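Local structure of periplasmic binding protein/LacI transcriptional regulator (Clostridium phytofermentans, 3BRS) at residues 109-114 / 247-252. The protein probably binds a sugar outside the cell for transport, as a member of the periplasmic binding protein/LacI family. Sequence-based numbering, arbitrary orientation.
Sequences VATDNI and FNIGYL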
ATOM      1  N   VAL A 109       7.187   7.427  -6.904  1.00 31.81           N
ATOM      2  CA  VAL A 109       7.982   6.237  -6.537  1.00 31.14           C
ATOM      3  C   VAL A 109       7.048   5.218  -5.898  1.00 29.79           C
ATOM      4  O   VAL A 109       6.495   5.494  -4.842  1.00 28.95           O
ATOM      5  CB  VAL A 109       9.115   6.528  -5.583  1.00 30.26           C
ATOM      6  CG1 VAL A 109      10.124   5.272  -5.582  1.00 29.86           C
ATOM      7  CG2 VAL A 109       9.845   7.829  -6.037  1.00 27.93           C
ATOM      8  N   ALA A 110       6.868   4.048  -6.510  1.00 25.53           N
ATOM      9  CA  ALA A 110       5.937   3.080  -5.908  1.00 25.65           C
ATOM     10  C   ALA A 110       6.292   1.703  -6.258  1.00 26.98           C
ATOM     11  O   ALA A 110       7.126   1.470  -7.140  1.00 32.49           O
ATOM     12  CB  ALA A 110       4.440   3.391  -6.414  1.00 23.36           C
ATOM     13  N   THR A 111       5.583   0.743  -5.693  1.00 26.00           N
ATOM     14  CA  THR A 111       5.646  -0.645  -6.238  1.00 30.72           C
ATOM     15  C   THR A 111       4.794  -0.695  -7.498  1.00 33.58           C
ATOM     16  O   THR A 111       3.790   0.037  -7.617  1.00 34.57           O
ATOM     17  CB  THR A 111       5.051  -1.624  -5.152  1.00 32.34           C
ATOM     18  OG1 THR A 111       5.712  -1.340  -3.920  1.00 26.35           O
ATOM     19  CG2 THR A 111       5.248  -3.092  -5.468  1.00 33.01           C
ATOM     20  N   ASP A 112       5.120  -1.588  -8.424  1.00 36.99           N
ATOM     21  CA  ASP A 112       4.150  -2.019  -9.442  1.00 33.52           C
ATOM     22  C   ASP A 112       3.094  -2.877  -8.707  1.00 31.22           C
ATOM     23  O   ASP A 112       3.330  -4.093  -8.390  1.00 31.05           O
ATOM     24  CB  ASP A 112       4.869  -2.781 -10.577  1.00 35.69           C
ATOM     25  CG  ASP A 112       3.975  -3.022 -11.817  1.00 70.47           C
ATOM     26  OD1 ASP A 112       2.739  -2.898 -11.742  1.00 36.80           O
ATOM     27  OD2 ASP A 112       4.501  -3.361 -12.896  1.00 47.09           O
ATOM     28  N   ASN A 113       1.926  -2.273  -8.432  1.00 29.08           N
ATOM     29  CA  ASN A 113       0.860  -2.956  -7.603  1.00 28.39           C
ATOM     30  C   ASN A 113       0.059  -3.939  -8.412  1.00 30.52           C
ATOM     31  O   ASN A 113      -0.362  -5.044  -7.939  1.00 30.33           O
ATOM     32  CB  ASN A 113       0.048  -1.966  -6.744  1.00 26.20           C
ATOM     33  CG  ASN A 113       0.921  -1.351  -5.628  1.00 25.05           C
ATOM     34  OD1 ASN A 113       1.236  -2.043  -4.671  1.00 27.62           O
ATOM     35  ND2 ASN A 113       1.429  -0.152  -5.825  1.00 24.33           N
ATOM     36  N   ILE A 114      -0.014  -3.624  -9.699  1.00 30.03           N
ATOM     37  CA  ILE A 114      -0.691  -4.502 -10.632  1.00 24.63           C
ATOM     38  C   ILE A 114       0.125  -5.760 -10.696  1.00 25.47           C
ATOM     39  O   ILE A 114      -0.384  -6.857 -10.482  1.00 25.76           O
ATOM     40  CB  ILE A 114      -0.986  -3.881 -11.991  1.00 26.45           C
ATOM     41  CG1 ILE A 114      -1.989  -2.736 -11.828  1.00 24.82           C
ATOM     42  CG2 ILE A 114      -1.779  -4.917 -12.868  1.00 27.06           C
ATOM     43  CD1 ILE A 114      -2.070  -1.741 -13.007  1.00 30.69           C
ATOM     44  N   PHE A 247      11.523   0.872   2.510  1.00 31.10           N
ATOM     45  CA  PHE A 247      12.697   1.682   2.819  1.00 29.77           C
ATOM     46  C   PHE A 247      13.115   2.458   1.551  1.00 29.91           C
ATOM     47  O   PHE A 247      13.297   3.711   1.572  1.00 29.89           O
ATOM     48  CB  PHE A 247      13.841   0.771   3.345  1.00 34.17           C
ATOM     49  CG  PHE A 247      14.963   1.546   3.897  1.00 32.73           C
ATOM     50  CD1 PHE A 247      16.005   1.968   3.064  1.00 40.51           C
ATOM     51  CD2 PHE A 247      14.961   1.947   5.259  1.00 42.70           C
ATOM     52  CE1 PHE A 247      17.074   2.766   3.592  1.00 34.35           C
ATOM     53  CE2 PHE A 247      16.020   2.743   5.792  1.00 36.11           C
ATOM     54  CZ  PHE A 247      17.062   3.144   4.958  1.00 39.69           C
ATOM     55  N   ASN A 248      13.206   1.730   0.419  1.00 29.28           N
ATOM     56  CA  ASN A 248      13.537   2.368  -0.835  1.00 29.80           C
ATOM     57  C   ASN A 248      12.533   3.365  -1.349  1.00 30.81           C
ATOM     58  O   ASN A 248      12.949   4.342  -1.965  1.00 29.69           O
ATOM     59  CB  ASN A 248      13.795   1.344  -1.865  1.00 32.66           C
ATOM     60  CG  ASN A 248      15.127   0.676  -1.615  1.00 71.51           C
ATOM     61  OD1 ASN A 248      15.372  -0.445  -2.018  1.00 40.52           O
ATOM     62  ND2 ASN A 248      15.983   1.364  -0.868  1.00 46.31           N
ATOM     63  N   ILE A 249      11.230   3.121  -1.161  1.00 27.95           N
ATOM     64  CA  ILE A 249      10.256   4.173  -1.535  1.00 25.87           C
ATOM     65  C   ILE A 249      10.537   5.494  -0.877  1.00 30.10           C
ATOM     66  O   ILE A 249      10.447   6.566  -1.551  1.00 31.36           O
ATOM     67  CB  ILE A 249       8.799   3.774  -1.247  1.00 22.49           C
ATOM     68  CG1 ILE A 249       8.401   2.704  -2.253  1.00 26.22           C
ATOM     69  CG2 ILE A 249       7.796   5.020  -1.466  1.00 31.47           C
ATOM     70  CD1 ILE A 249       7.271   1.722  -1.762  1.00 24.48           C
ATOM     71  N   GLY A 250      10.815   5.459   0.432  1.00 27.50           N
ATOM     72  CA  GLY A 250      11.056   6.703   1.182  1.00 26.58           C
ATOM     73  C   GLY A 250      12.396   7.333   0.858  1.00 29.96           C
ATOM     74  O   GLY A 250      12.497   8.539   0.725  1.00 32.02           O
ATOM     75  N   TYR A 251      13.444   6.500   0.802  1.00 28.90           N
ATOM     76  CA  TYR A 251      14.747   6.926   0.493  1.00 30.35           C
ATOM     77  C   TYR A 251      14.742   7.681  -0.866  1.00 31.19           C
ATOM     78  O   TYR A 251      15.100   8.868  -0.958  1.00 31.81           O
ATOM     79  CB  TYR A 251      15.728   5.688   0.583  1.00 30.87           C
ATOM     80  CG  TYR A 251      17.155   6.123   0.451  1.00 36.24           C
ATOM     81  CD1 TYR A 251      17.691   6.481  -0.778  1.00 36.68           C
ATOM     82  CD2 TYR A 251      17.948   6.267   1.584  1.00 39.00           C
ATOM     83  CE1 TYR A 251      19.017   6.988  -0.883  1.00 40.15           C
ATOM     84  CE2 TYR A 251      19.261   6.769   1.517  1.00 44.49           C
ATOM     85  CZ  TYR A 251      19.795   7.119   0.296  1.00 40.22           C
ATOM     86  OH  TYR A 251      21.104   7.580   0.304  1.00 49.52           O
ATOM     87  N   LEU A 252      14.301   7.001  -1.912  1.00 31.10           N
ATOM     88  CA  LEU A 252      14.307   7.538  -3.250  1.00 33.82           C
ATOM     89  C   LEU A 252      13.444   8.779  -3.375  1.00 36.68           C
ATOM     90  O   LEU A 252      13.766   9.672  -4.153  1.00 39.08           O
ATOM     91  CB  LEU A 252      13.805   6.483  -4.292  1.00 34.32           C
ATOM     92  CG  LEU A 252      14.522   5.100  -4.332  1.00 37.66           C
ATOM     93  CD1 LEU A 252      13.914   4.082  -5.360  1.00 36.36           C
ATOM     94  CD2 LEU A 252      16.046   5.168  -4.485  1.00 38.25           C
TER
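V109 sets CG1 opposite its own backbone N (chi1 -165°), and this methyl meets L252. I249 likewise puts a methyl, CG2, opposite its backbone N. Its longer branch, CG1, lies beside that N (chi1 -71°), carrying CD1 on an extended chain to T111. V109 CG1 thus meets L252, while I249 lies along the carbonyl O of V109, A110 CA and T111 OG1. V109 CG1 lies 4.0 Å from L252 CD1 and nearly as close to L252 CB. The two side chains cross at about a right angle, so the valine methyl rests against the flank of the leucine. I249 CG2 sits 3.6 Å from the carbonyl O of V109, a van der Waals contact of a methyl with the strand backbone. The other branch runs past A110, with I249 CG1 4.4 Å from A110 CA. I249 CD1 then ends 4.1 Å from T111 OG1. That hydroxyl is not left to the methyl, because it is hydrogen-bonded to Q244, just ahead of the helix. The CA atoms of V109 and I249 are 5.9 Å apart, a close approach of helix to strand. V109 and I249 are buried, and the contact is van der Waals packing, purely apolar between V109 CG1 and L252 CD1. Both edges of the strand are bonded in the sheet: V109 pairs with V95 and D97, and A110 with L270 and S272. Beyond the strand, D112 caps helix 113-127 through OD1 to Q115 N. I249 also touches L25 of helix 20-36. Helix 246-262 thus packs on the C-terminal end of strand 107-110 in a parallel sheet. This is helix-on-sheet packing of an alpha/beta domain in the two-domain periplasmic binding protein fold, where the chain leaves strand 107-110 for the other domain.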